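Local coordinates for hypothetical protein, IPT/TIG domain protein (Bacteroides ovatus, PDB 4HW6), which is of unknown function but probably takes part in carbohydrate or other nutrient binding, joining an IPT/TIG domain to a six-bladed beta-propeller, at residues Ser48-Thr53 against Val82-Val87; Thr232-Pro237 against Ile278-Thr283; Gly284-Ile289 against Arg299-Arg304. One frame throughout, in Å; residues are numbered along the deposited sequence. Where two conformers were deposited one is given.

Contact 1. Residues Ser48-Thr53 against Val82-Val87; sequences SKVKVT and VKVSVV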
ATOM      1  N   SER A  48     -39.006   2.693  14.775  1.00 50.21           N
ATOM      2  CA  SER A  48     -38.803   3.821  13.855  1.00 51.11           C
ATOM      3  C   SER A  48     -38.268   5.084  14.550  1.00 48.72           C
ATOM      4  O   SER A  48     -37.742   5.976  13.889  1.00 49.58           O
ATOM      5  CB  SER A  48     -40.105   4.146  13.114  1.00 55.73           C
ATOM      6  OG  SER A  48     -41.148   4.451  14.022  1.00 56.86           O
ATOM      7  N   LYS A  49     -38.388   5.149  15.876  1.00 46.62           N
ATOM      8  CA  LYS A  49     -37.961   6.327  16.637  1.00 45.32           C
ATOM      9  C   LYS A  49     -36.609   6.172  17.343  1.00 39.92           C
ATOM     10  O   LYS A  49     -36.098   7.133  17.906  1.00 38.19           O
ATOM     11  CB  LYS A  49     -39.050   6.707  17.649  1.00 47.19           C
ATOM     12  CG  LYS A  49     -40.372   7.111  17.007  1.00 54.24           C
ATOM     13  CD  LYS A  49     -40.198   8.348  16.136  1.00 56.76           C
ATOM     14  CE  LYS A  49     -41.508   8.863  15.577  1.00 62.64           C
ATOM     15  NZ  LYS A  49     -41.237   9.953  14.597  1.00 66.16           N
ATOM     16  N   VAL A  50     -36.022   4.981  17.308  1.00 37.20           N
ATOM     17  CA  VAL A  50     -34.710   4.773  17.912  1.00 35.64           C
ATOM     18  C   VAL A  50     -33.632   4.675  16.833  1.00 34.24           C
ATOM     19  O   VAL A  50     -33.832   4.039  15.793  1.00 34.52           O
ATOM     20  CB  VAL A  50     -34.685   3.525  18.824  1.00 36.84           C
ATOM     21  CG1 VAL A  50     -34.795   2.257  18.006  1.00 35.61           C
ATOM     22  CG2 VAL A  50     -33.417   3.510  19.680  1.00 36.64           C
ATOM     23  N   LYS A  51     -32.508   5.336  17.089  1.00 32.35           N
ATOM     24  CA  LYS A  51     -31.350   5.309  16.210  1.00 32.94           C
ATOM     25  C   LYS A  51     -30.184   4.757  17.007  1.00 30.27           C
ATOM     26  O   LYS A  51     -29.989   5.121  18.178  1.00 31.66           O
ATOM     27  CB  LYS A  51     -31.019   6.725  15.724  1.00 36.59           C
ATOM     28  CG  LYS A  51     -32.119   7.403  14.909  1.00 42.55           C
ATOM     29  CD  LYS A  51     -31.939   7.192  13.411  1.00 47.75           C
ATOM     30  CE  LYS A  51     -32.741   8.200  12.592  1.00 53.21           C
ATOM     31  NZ  LYS A  51     -32.268   9.603  12.782  1.00 55.63           N
ATOM     32  N   VAL A  52     -29.418   3.862  16.389  1.00 27.01           N
ATOM     33  CA  VAL A  52     -28.225   3.312  17.002  1.00 25.11           C
ATOM     34  C   VAL A  52     -27.039   3.532  16.048  1.00 26.73           C
ATOM     35  O   VAL A  52     -27.162   3.313  14.852  1.00 24.76           O
ATOM     36  CB  VAL A  52     -28.384   1.799  17.295  1.00 26.51           C
ATOM     37  CG1 VAL A  52     -27.111   1.227  17.910  1.00 24.74           C
ATOM     38  CG2 VAL A  52     -29.555   1.568  18.247  1.00 26.17           C
ATOM     39  N   THR A  53     -25.915   3.995  16.583  1.00 25.40           N
ATOM     40  CA  THR A  53     -24.666   4.002  15.847  1.00 25.97           C
ATOM     41  C   THR A  53     -23.615   3.253  16.654  1.00 24.76           C
ATOM     42  O   THR A  53     -23.602   3.304  17.894  1.00 23.42           O
ATOM     43  CB  THR A  53     -24.175   5.435  15.533  1.00 27.60           C
ATOM     44  OG1 THR A  53     -23.945   6.160  16.752  1.00 29.19           O
ATOM     45  CG2 THR A  53     -25.193   6.172  14.682  1.00 30.11           C
ATOM     46  N   VAL A  82     -20.915   2.903  21.341  1.00 29.63           N
ATOM     47  CA  VAL A  82     -22.282   2.453  21.131  1.00 27.34           C
ATOM     48  C   VAL A  82     -23.185   3.565  21.657  1.00 27.42           C
ATOM     49  O   VAL A  82     -23.190   3.852  22.860  1.00 29.08           O
ATOM     50  CB  VAL A  82     -22.529   1.122  21.858  1.00 28.00           C
ATOM     51  CG1 VAL A  82     -24.001   0.720  21.804  1.00 27.95           C
ATOM     52  CG2 VAL A  82     -21.631   0.029  21.284  1.00 28.17           C
ATOM     53  N   LYS A  83     -23.910   4.208  20.740  1.00 26.26           N
ATOM     54  CA  LYS A  83     -24.762   5.359  21.034  1.00 27.20           C
ATOM     55  C   LYS A  83     -26.195   5.037  20.624  1.00 26.21           C
ATOM     56  O   LYS A  83     -26.445   4.573  19.509  1.00 24.67           O
ATOM     57  CB  LYS A  83     -24.274   6.600  20.271  1.00 30.10           C
ATOM     58  CG  LYS A  83     -25.054   7.884  20.515  1.00 35.35           C
ATOM     59  CD  LYS A  83     -24.373   9.062  19.836  1.00 39.46           C
ATOM     60  CE  LYS A  83     -25.189  10.341  19.961  1.00 42.37           C
ATOM     61  NZ  LYS A  83     -24.515  11.522  19.345  1.00 46.89           N
ATOM     62  N   VAL A  84     -27.127   5.298  21.532  1.00 26.18           N
ATOM     63  CA  VAL A  84     -28.547   5.086  21.288  1.00 25.91           C
ATOM     64  C   VAL A  84     -29.251   6.423  21.444  1.00 27.44           C
ATOM     65  O   VAL A  84     -29.070   7.113  22.457  1.00 27.30           O
ATOM     66  CB  VAL A  84     -29.143   4.077  22.287  1.00 26.16           C
ATOM     67  CG1 VAL A  84     -30.651   3.931  22.080  1.00 25.41           C
ATOM     68  CG2 VAL A  84     -28.439   2.724  22.151  1.00 25.06           C
ATOM     69  N   SER A  85     -30.053   6.769  20.445  1.00 27.73           N
ATOM     70  CA  SER A  85     -30.812   8.013  20.424  1.00 31.20           C
ATOM     71  C   SER A  85     -32.285   7.726  20.181  1.00 30.41           C
ATOM     72  O   SER A  85     -32.636   6.784  19.455  1.00 29.26           O
ATOM     73  CB  SER A  85     -30.299   8.909  19.295  1.00 34.69           C
ATOM     74  OG  SER A  85     -28.938   9.267  19.495  1.00 43.46           O
ATOM     75  N   VAL A  86     -33.148   8.560  20.752  1.00 32.12           N
ATOM     76  CA  VAL A  86     -34.581   8.500  20.466  1.00 34.21           C
ATOM     77  C   VAL A  86     -34.993   9.845  19.876  1.00 35.77           C
ATOM     78  O   VAL A  86     -34.622  10.893  20.404  1.00 37.22           O
ATOM     79  CB  VAL A  86     -35.407   8.154  21.727  1.00 35.41           C
ATOM     80  CG1 VAL A  86     -36.884   8.439  21.506  1.00 37.86           C
ATOM     81  CG2 VAL A  86     -35.195   6.692  22.105  1.00 33.94           C
ATOM     82  N   VAL A  87     -35.734   9.809  18.767  1.00 37.15           N
ATOM     83  CA  VAL A  87     -36.195  11.024  18.088  1.00 41.00           C
ATOM     84  C   VAL A  87     -37.693  11.225  18.325  1.00 45.58           C
ATOM     85  O   VAL A  87     -38.408  10.268  18.620  1.00 46.77           O
ATOM     86  CB  VAL A  87     -35.925  10.982  16.560  1.00 41.24           C
ATOM     87  CG1 VAL A  87     -34.449  10.747  16.271  1.00 38.41           C
ATOM     88  CG2 VAL A  87     -36.761   9.912  15.880  1.00 43.07           C
TER
HETATM   89  O   HOH W   1     -27.698   7.265  18.074  1.00 32.76           O
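Strands 50-53 and 82-87 pair antiparallel, V50 opposite V86 and V52 opposite V84 in non-hydrogen-bonded pairs, K51 opposite S85 and T53 opposite K83 in hydrogen-bonded ones. K51 and S85 exchange two bonds, K51 N to S85 O and S85 N to K51 O, both 2.8 Å, and a further bond joins V87 N to K49 O. Beta-branched valine suits the extended backbone, and V50, V52, V84 and V86 share one face of the sheet. There V50 has CG2 anti to its backbone N (its chi1, measured to CG1, is 69°), which brings that methyl across to CG1 of V84, 3.7 Å away. The other face is more polar. T53 and K83 run alongside each other, OG1 of T53 3.6 Å from CB of K83, whose chain is extended beyond CG. A water bridges S85 OG and K51 O, 2.8 and 3.1 Å from it. At the far end the K49 aliphatic chain passes across V87, its CD 3.8 Å from V87 CG2, and its NZ bonds to the carbonyl of G88. Within the sheet of this IPT/TIG domain, strand 57-64 flanks 50-54 on one side and strand 93-98 flanks 82-87 on the other, while L69 of strand 68-72 packs against V50, V52 and V84.

Contact 2. Residues Thr232-Pro237 against Ile278-Thr283; sequences TCAVHP and IVWHPT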
ATOM      1  N   THR A 232      17.126   1.592 -11.324  1.00 14.20           N
ATOM      2  CA  THR A 232      16.488   2.029 -10.076  1.00 14.88           C
ATOM      3  C   THR A 232      16.966   3.425  -9.716  1.00 16.04           C
ATOM      4  O   THR A 232      18.025   3.857 -10.170  1.00 15.67           O
ATOM      5  CB  THR A 232      16.730   1.012  -8.919  1.00 17.69           C
ATOM      6  OG1 THR A 232      15.933   1.345  -7.766  1.00 18.78           O
ATOM      7  CG2 THR A 232      18.191   0.927  -8.514  1.00 16.43           C
ATOM      8  N   CYS A 233      16.148   4.151  -8.957  1.00 17.10           N
ATOM      9  CA  CYS A 233      16.476   5.520  -8.502  1.00 17.73           C
ATOM     10  C   CYS A 233      15.970   5.723  -7.066  1.00 21.82           C
ATOM     11  O   CYS A 233      14.795   5.992  -6.835  1.00 29.73           O
ATOM     12  CB  CYS A 233      15.894   6.601  -9.421  1.00 17.90           C
ATOM     13  SG  CYS A 233      14.128   6.510  -9.810  1.00 21.30           S
ATOM     14  N   ALA A 234      16.873   5.602  -6.112  1.00 15.48           N
ATOM     15  CA  ALA A 234      16.522   5.693  -4.704  1.00 15.28           C
ATOM     16  C   ALA A 234      17.058   7.005  -4.148  1.00 14.64           C
ATOM     17  O   ALA A 234      18.270   7.212  -4.071  1.00 16.88           O
ATOM     18  CB  ALA A 234      17.097   4.514  -3.945  1.00 15.68           C
ATOM     19  N   VAL A 235      16.141   7.877  -3.749  1.00 14.78           N
ATOM     20  CA  VAL A 235      16.485   9.210  -3.282  1.00 14.67           C
ATOM     21  C   VAL A 235      16.685   9.187  -1.777  1.00 14.72           C
ATOM     22  O   VAL A 235      15.748   8.913  -1.032  1.00 15.25           O
ATOM     23  CB  VAL A 235      15.403  10.242  -3.620  1.00 15.32           C
ATOM     24  CG1 VAL A 235      15.780  11.617  -3.068  1.00 15.63           C
ATOM     25  CG2 VAL A 235      15.205  10.327  -5.124  1.00 16.17           C
ATOM     26  N   HIS A 236      17.886   9.524  -1.326  1.00 14.61           N
ATOM     27  CA  HIS A 236      18.185   9.516   0.111  1.00 14.54           C
ATOM     28  C   HIS A 236      17.429  10.639   0.811  1.00 15.77           C
ATOM     29  O   HIS A 236      17.493  11.797   0.379  1.00 15.59           O
ATOM     30  CB  HIS A 236      19.661   9.697   0.385  1.00 15.12           C
ATOM     31  CG  HIS A 236      20.031   9.455   1.822  1.00 16.07           C
ATOM     32  ND1 HIS A 236      19.986  10.439   2.784  1.00 16.51           N
ATOM     33  CD2 HIS A 236      20.444   8.330   2.452  1.00 15.79           C
ATOM     34  CE1 HIS A 236      20.359   9.929   3.940  1.00 17.40           C
ATOM     35  NE2 HIS A 236      20.606   8.641   3.777  1.00 16.04           N
ATOM     36  N   PRO A 237      16.741  10.317   1.932  1.00 16.91           N
ATOM     37  CA  PRO A 237      15.832  11.291   2.551  1.00 18.04           C
ATOM     38  C   PRO A 237      16.444  12.499   3.254  1.00 19.18           C
ATOM     39  O   PRO A 237      15.704  13.448   3.545  1.00 21.54           O
ATOM     40  CB  PRO A 237      15.060  10.450   3.584  1.00 20.23           C
ATOM     41  CG  PRO A 237      15.923   9.270   3.852  1.00 18.86           C
ATOM     42  CD  PRO A 237      16.633   8.983   2.563  1.00 17.42           C
ATOM     43  N   ILE A 278      16.382  -0.376  -5.133  1.00 12.10           N
ATOM     44  CA  ILE A 278      16.908   0.146  -3.873  1.00 12.41           C
ATOM     45  C   ILE A 278      15.833   0.981  -3.197  1.00 12.66           C
ATOM     46  O   ILE A 278      15.169   1.776  -3.849  1.00 13.68           O
ATOM     47  CB  ILE A 278      18.180   0.968  -4.122  1.00 12.84           C
ATOM     48  CG1 ILE A 278      19.290   0.074  -4.706  1.00 15.00           C
ATOM     49  CG2 ILE A 278      18.700   1.583  -2.802  1.00 12.98           C
ATOM     50  CD1 ILE A 278      20.505   0.832  -5.211  1.00 17.18           C
ATOM     51  N   VAL A 279      15.635   0.761  -1.899  1.00 12.79           N
ATOM     52  CA  VAL A 279      14.668   1.524  -1.123  1.00 11.93           C
ATOM     53  C   VAL A 279      15.311   1.971   0.196  1.00 12.77           C
ATOM     54  O   VAL A 279      15.726   1.133   1.010  1.00 12.47           O
ATOM     55  CB  VAL A 279      13.377   0.712  -0.787  1.00 12.50           C
ATOM     56  CG1 VAL A 279      12.345   1.644  -0.185  1.00 12.16           C
ATOM     57  CG2 VAL A 279      12.810  -0.036  -2.006  1.00 13.15           C
ATOM     58  N   TRP A 280      15.380   3.284   0.409  1.00 13.16           N
ATOM     59  CA  TRP A 280      15.897   3.845   1.652  1.00 13.61           C
ATOM     60  C   TRP A 280      14.923   3.600   2.812  1.00 13.51           C
ATOM     61  O   TRP A 280      13.707   3.800   2.689  1.00 14.04           O
ATOM     62  CB  TRP A 280      16.208   5.349   1.515  1.00 14.52           C
ATOM     63  CG  TRP A 280      17.452   5.595   0.750  1.00 14.25           C
ATOM     64  CD1 TRP A 280      17.550   5.960  -0.561  1.00 15.01           C
ATOM     65  CD2 TRP A 280      18.771   5.350   1.205  1.00 14.53           C
ATOM     66  NE1 TRP A 280      18.875   6.041  -0.935  1.00 14.35           N
ATOM     67  CE2 TRP A 280      19.645   5.632   0.126  1.00 14.70           C
ATOM     68  CE3 TRP A 280      19.309   4.927   2.426  1.00 14.27           C
ATOM     69  CZ2 TRP A 280      21.027   5.511   0.246  1.00 15.81           C
ATOM     70  CZ3 TRP A 280      20.679   4.777   2.525  1.00 16.18           C
ATOM     71  CH2 TRP A 280      21.521   5.081   1.442  1.00 14.22           C
ATOM     72  N   HIS A 281      15.463   3.185   3.956  1.00 13.45           N
ATOM     73  CA  HIS A 281      14.693   3.221   5.181  1.00 13.26           C
ATOM     74  C   HIS A 281      14.296   4.665   5.445  1.00 14.81           C
ATOM     75  O   HIS A 281      15.048   5.571   5.121  1.00 15.15           O
ATOM     76  CB  HIS A 281      15.507   2.698   6.359  1.00 13.96           C
ATOM     77  CG  HIS A 281      14.700   2.459   7.600  1.00 13.98           C
ATOM     78  ND1 HIS A 281      14.560   3.400   8.602  1.00 15.21           N
ATOM     79  CD2 HIS A 281      14.000   1.371   8.002  1.00 13.67           C
ATOM     80  CE1 HIS A 281      13.806   2.892   9.565  1.00 16.96           C
ATOM     81  NE2 HIS A 281      13.447   1.665   9.219  1.00 15.11           N
ATOM     82  N   PRO A 282      13.102   4.888   6.040  1.00 16.48           N
ATOM     83  CA  PRO A 282      12.684   6.271   6.224  1.00 18.39           C
ATOM     84  C   PRO A 282      13.656   7.123   7.041  1.00 19.12           C
ATOM     85  O   PRO A 282      13.740   8.328   6.829  1.00 21.74           O
ATOM     86  CB  PRO A 282      11.330   6.129   6.920  1.00 19.40           C
ATOM     87  CG  PRO A 282      10.790   4.855   6.369  1.00 20.37           C
ATOM     88  CD  PRO A 282      11.991   3.946   6.248  1.00 17.59           C
ATOM     89  N   THR A 283      14.401   6.516   7.957  1.00 16.67           N
ATOM     90  CA  THR A 283      15.425   7.254   8.716  1.00 17.59           C
ATOM     91  C   THR A 283      16.620   7.719   7.873  1.00 18.03           C
ATOM     92  O   THR A 283      17.347   8.639   8.267  1.00 19.25           O
ATOM     93  CB  THR A 283      16.024   6.393   9.847  1.00 18.53           C
ATOM     94  OG1 THR A 283      16.654   5.237   9.285  1.00 17.38           O
ATOM     95  CG2 THR A 283      14.953   5.964  10.839  1.00 19.26           C
TER
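The indole of W280 receives H236 over one face, the imidazole coming edge-on with its CD2 3.6 Å from W280 CZ3. This is a T-shaped pair with ring planes 77° apart, and CA of H236 sits above the five-membered ring, so backbone and side chain of one residue cover the same indole. At the indole edge NE1 makes a weak bond to A234 O, 3.4 Å and bent to 138°. P237 adds its CD against W280 CB at 3.8 Å, a rigid apolar ring beside the root of the tryptophan. Nearby, alanine is small enough to let I278 approach, A234 CB lying 3.5 Å from I278 CG2. The chi1 of T232 (-171°) swings OG1 to the far side from its own N, where it accepts a nearly straight bond of 3.2 Å from I278 N. With alanine instead of W280, H236 would probably lose the face its edge rests on, and a gap would open between A234 and P237. In the next shell, D186 bonds T232 OG1, and H236 is fixed at both nitrogens: NE2 bonds G284 O, and ND1 is hydrogen-bonded by the backbone N of Q238 and of N239. Y302 and L309 also pack on W280. The two segments run nearly parallel yet belong to different sheets, strand 234-235 to one and strand 276-280 to the next, consistent with the packing of successive blades in a beta-propeller.

Contact 3. Residues Gly284-Ile289 against Arg299-Arg304; sequences GDWAYI and RVDYNR. With EDO (1,2-ethanediol), chain F.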
ATOM      1  N   GLY A 284      16.862   7.051   6.755  1.00 17.50           N
ATOM      2  CA  GLY A 284      18.063   7.273   5.942  1.00 17.41           C
ATOM      3  C   GLY A 284      19.311   6.580   6.458  1.00 17.88           C
ATOM      4  O   GLY A 284      20.393   6.783   5.911  1.00 17.99           O
ATOM      5  N   ASP A 285      19.180   5.754   7.506  1.00 18.12           N
ATOM      6  CA  ASP A 285      20.333   5.103   8.095  1.00 18.41           C
ATOM      7  C   ASP A 285      20.898   3.991   7.208  1.00 17.33           C
ATOM      8  O   ASP A 285      22.070   3.621   7.339  1.00 15.91           O
ATOM      9  CB  ASP A 285      19.992   4.526   9.480  1.00 20.10           C
ATOM     10  CG  ASP A 285      19.730   5.593  10.526  1.00 25.39           C
ATOM     11  OD1 ASP A 285      20.018   6.771  10.274  1.00 25.62           O
ATOM     12  OD2 ASP A 285      19.237   5.247  11.620  1.00 22.96           O
ATOM     13  N   TRP A 286      20.045   3.444   6.351  1.00 14.73           N
ATOM     14  CA  TRP A 286      20.386   2.327   5.504  1.00 15.40           C
ATOM     15  C   TRP A 286      19.307   2.127   4.454  1.00 14.28           C
ATOM     16  O   TRP A 286      18.243   2.718   4.550  1.00 14.38           O
ATOM     17  CB  TRP A 286      20.581   1.057   6.323  1.00 15.69           C
ATOM     18  CG  TRP A 286      19.454   0.671   7.238  1.00 16.53           C
ATOM     19  CD1 TRP A 286      19.349   0.970   8.553  1.00 19.43           C
ATOM     20  CD2 TRP A 286      18.298  -0.127   6.909  1.00 15.04           C
ATOM     21  NE1 TRP A 286      18.191   0.427   9.083  1.00 18.79           N
ATOM     22  CE2 TRP A 286      17.540  -0.267   8.100  1.00 15.97           C
ATOM     23  CE3 TRP A 286      17.861  -0.769   5.754  1.00 14.61           C
ATOM     24  CZ2 TRP A 286      16.355  -1.003   8.161  1.00 16.02           C
ATOM     25  CZ3 TRP A 286      16.641  -1.523   5.816  1.00 12.79           C
ATOM     26  CH2 TRP A 286      15.918  -1.609   7.023  1.00 14.53           C
ATOM     27  N   ALA A 287      19.624   1.332   3.440  1.00 14.10           N
ATOM     28  CA  ALA A 287      18.671   0.971   2.378  1.00 13.46           C
ATOM     29  C   ALA A 287      18.642  -0.535   2.211  1.00 12.62           C
ATOM     30  O   ALA A 287      19.627  -1.196   2.453  1.00 12.74           O
ATOM     31  CB  ALA A 287      19.072   1.613   1.052  1.00 12.51           C
ATOM     32  N   TYR A 288      17.529  -1.063   1.738  1.00 12.59           N
ATOM     33  CA  TYR A 288      17.511  -2.386   1.152  1.00 11.48           C
ATOM     34  C   TYR A 288      17.842  -2.330  -0.328  1.00 12.95           C
ATOM     35  O   TYR A 288      17.427  -1.413  -1.052  1.00 13.76           O
ATOM     36  CB  TYR A 288      16.160  -3.069   1.331  1.00 11.97           C
ATOM     37  CG  TYR A 288      15.889  -3.636   2.711  1.00 12.31           C
ATOM     38  CD1 TYR A 288      16.846  -4.347   3.414  1.00 13.76           C
ATOM     39  CD2 TYR A 288      14.657  -3.467   3.303  1.00 12.68           C
ATOM     40  CE1 TYR A 288      16.576  -4.865   4.693  1.00 13.16           C
ATOM     41  CE2 TYR A 288      14.373  -3.971   4.564  1.00 13.71           C
ATOM     42  CZ  TYR A 288      15.329  -4.666   5.256  1.00 13.65           C
ATOM     43  OH  TYR A 288      15.077  -5.154   6.514  1.00 14.38           O
ATOM     44  N   ILE A 289      18.581  -3.333  -0.767  1.00 12.74           N
ATOM     45  CA  ILE A 289      18.803  -3.622  -2.153  1.00 12.87           C
ATOM     46  C   ILE A 289      18.110  -4.941  -2.483  1.00 12.87           C
ATOM     47  O   ILE A 289      18.539  -6.032  -2.025  1.00 12.29           O
ATOM     48  CB  ILE A 289      20.300  -3.773  -2.488  1.00 14.18           C
ATOM     49  CG1 ILE A 289      21.142  -2.633  -1.900  1.00 15.28           C
ATOM     50  CG2 ILE A 289      20.488  -3.875  -4.005  1.00 14.77           C
ATOM     51  CD1 ILE A 289      22.627  -2.948  -1.895  1.00 16.30           C
ATOM     52  N   ARG A 299      21.136  -5.434   2.613  1.00 13.18           N
ATOM     53  CA  ARG A 299      21.109  -4.113   3.240  0.50 12.82           C
ATOM     54  C   ARG A 299      22.446  -3.399   3.026  1.00 13.39           C
ATOM     55  O   ARG A 299      23.519  -4.005   3.150  1.00 14.32           O
ATOM     56  CB  ARG A 299      20.802  -4.245   4.739  0.50 13.43           C
ATOM     57  CG  ARG A 299      21.081  -2.990   5.567  0.50 13.55           C
ATOM     58  CD  ARG A 299      20.348  -3.002   6.890  0.50 14.10           C
ATOM     59  NE  ARG A 299      20.991  -2.175   7.899  0.50 14.56           N
ATOM     60  CZ  ARG A 299      20.551  -2.046   9.150  0.50 15.77           C
ATOM     61  NH1 ARG A 299      19.463  -2.688   9.531  0.50 16.03           N
ATOM     62  NH2 ARG A 299      21.199  -1.288  10.025  0.50 15.94           N
ATOM     63  N   VAL A 300      22.376  -2.097   2.757  1.00 13.74           N
ATOM     64  CA  VAL A 300      23.564  -1.243   2.651  1.00 13.75           C
ATOM     65  C   VAL A 300      23.429  -0.096   3.661  1.00 14.48           C
ATOM     66  O   VAL A 300      22.460   0.666   3.649  1.00 15.00           O
ATOM     67  CB  VAL A 300      23.804  -0.756   1.212  1.00 12.79           C
ATOM     68  CG1 VAL A 300      22.584  -0.021   0.647  1.00 13.21           C
ATOM     69  CG2 VAL A 300      25.074   0.092   1.176  1.00 13.42           C
ATOM     70  N   ASP A 301      24.364  -0.023   4.590  1.00 15.12           N
ATOM     71  CA  ASP A 301      24.350   0.995   5.623  1.00 17.12           C
ATOM     72  C   ASP A 301      24.921   2.316   5.118  1.00 17.82           C
ATOM     73  O   ASP A 301      25.817   2.331   4.267  1.00 18.44           O
ATOM     74  CB  ASP A 301      25.159   0.530   6.840  1.00 18.27           C
ATOM     75  CG  ASP A 301      24.482  -0.616   7.612  1.00 24.75           C
ATOM     76  OD1 ASP A 301      23.256  -0.619   7.745  1.00 23.99           O
ATOM     77  OD2 ASP A 301      25.191  -1.506   8.105  1.00 31.08           O
ATOM     78  N   TYR A 302      24.390   3.407   5.663  1.00 16.97           N
ATOM     79  CA  TYR A 302      24.831   4.773   5.363  1.00 17.02           C
ATOM     80  C   TYR A 302      25.518   5.359   6.579  1.00 17.35           C
ATOM     81  O   TYR A 302      24.945   5.376   7.671  1.00 19.23           O
ATOM     82  CB  TYR A 302      23.633   5.631   4.921  1.00 16.17           C
ATOM     83  CG  TYR A 302      23.967   7.064   4.630  1.00 17.52           C
ATOM     84  CD1 TYR A 302      24.623   7.419   3.459  1.00 17.47           C
ATOM     85  CD2 TYR A 302      23.610   8.072   5.510  1.00 17.57           C
ATOM     86  CE1 TYR A 302      24.936   8.725   3.187  1.00 17.59           C
ATOM     87  CE2 TYR A 302      23.910   9.393   5.245  1.00 19.18           C
ATOM     88  CZ  TYR A 302      24.570   9.719   4.074  1.00 19.30           C
ATOM     89  OH  TYR A 302      24.863  11.040   3.834  1.00 18.54           O
ATOM     90  N   ASN A 303      26.763   5.813   6.400  1.00 17.95           N
ATOM     91  CA  ASN A 303      27.503   6.465   7.469  1.00 19.65           C
ATOM     92  C   ASN A 303      27.268   7.954   7.344  1.00 21.95           C
ATOM     93  O   ASN A 303      27.722   8.574   6.381  1.00 22.03           O
ATOM     94  CB  ASN A 303      29.001   6.156   7.362  1.00 22.71           C
ATOM     95  CG  ASN A 303      29.831   6.822   8.463  1.00 25.06           C
ATOM     96  OD1 ASN A 303      29.642   7.997   8.806  1.00 25.02           O
ATOM     97  ND2 ASN A 303      30.763   6.063   9.020  1.00 28.46           N
ATOM     98  N   ARG A 304      26.583   8.530   8.320  1.00 22.56           N
ATOM     99  CA  ARG A 304      26.224   9.949   8.257  1.00 26.40           C
ATOM    100  C   ARG A 304      27.375  10.902   8.313  1.00 26.11           C
ATOM    101  O   ARG A 304      27.319  11.965   7.703  1.00 28.36           O
ATOM    102  CB  ARG A 304      25.330  10.331   9.410  1.00 31.03           C
ATOM    103  CG  ARG A 304      23.955   9.862   9.168  1.00 31.48           C
ATOM    104  CD  ARG A 304      22.977  10.535  10.080  1.00 30.27           C
ATOM    105  NE  ARG A 304      21.798   9.755   9.844  1.00 26.90           N
ATOM    106  CZ  ARG A 304      20.950   9.946   8.847  1.00 26.71           C
ATOM    107  NH1 ARG A 304      21.069  10.979   8.020  1.00 23.41           N
ATOM    108  NH2 ARG A 304      19.946   9.107   8.717  1.00 24.04           N
TER
HETATM  109  C1  EDO F 502      16.403   1.062  12.045  1.00 27.42           C
HETATM  110  O1  EDO F 502      17.542   0.240  11.757  1.00 31.21           O
HETATM  111  C2  EDO F 502      16.642   2.484  11.550  1.00 31.94           C
HETATM  112  O2  EDO F 502      17.900   2.979  12.034  1.00 38.83           O
HETATM  113  O   HOH W   2      23.377   6.238   9.811  1.00 36.44           O
HETATM  114  O   HOH W   3      22.066   8.090  12.064  1.00 47.99           O
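Stacking dominates where W286 meets R299: in the conformer given, the guanidinium lies flat on the indole, planes 4° apart, with CZ 3.3 Å from the centroid of the five-membered ring, a cation-pi contact. R299 reaches this place because its chain is extended from CG to NE, and its CD rests over the six-membered ring as a CH-pi contact. W286 takes the less common chi1 of 54°, with CG between the backbone N and the carbonyl carbon, and the ring is thereby laid across the arginine. Among ionic contacts, D301 holds the arginine in its stacked pose, R299 NE to D301 OD1 at 2.8 Å in the guanidinium plane, with a weaker bond from NH2 to the same oxygen. A second salt bridge joins R304 NH2 to D285 OD1 at 2.8 Å, the carboxylate and guanidinium planes 68° apart; a water bonded to D285 OD1 and R304 NE spans the same pair. Backbone bonds supply the hairpin pairing: A287 and V300 exchange two, each 2.9 Å, and Y302 N bonds D285 O. On the other face of the sheet, V300 CG1 touches A287 CB and I289 CD1, each at 3.9 Å. A 1,2-ethanediol, probably from the crystallisation liquor, bonds W286 NE1 through its O1 and D285 OD2 through its O2. Cation and aromatic ring thus share a flat interface whose charge is probably offset by D301, and the indole N-H and D285 carboxylate together can hold a small diol.

How the contacts relate
Contact 1 comes first along the chain and stands apart, in the IPT/TIG domain; its centre is 51 Å from that of contact 2 and 55 Å from that of contact 3, on the opposite side of the chain's centre. Contacts 2 and 3 belong to the propeller, follow each other in sequence, and have centres only 8 Å apart. They share the four-stranded sheet in which strands 276-280 and 286-291 are neighbours: contact 2 fastens its first strand to the preceding sheet, and contact 3 pairs its second with its third. H281 N probably bonds W286 O between them. Contact 1 touches neither, its nearest atoms about 35 Å from contact 2 and about 40 Å from contact 3, as befits separate domains.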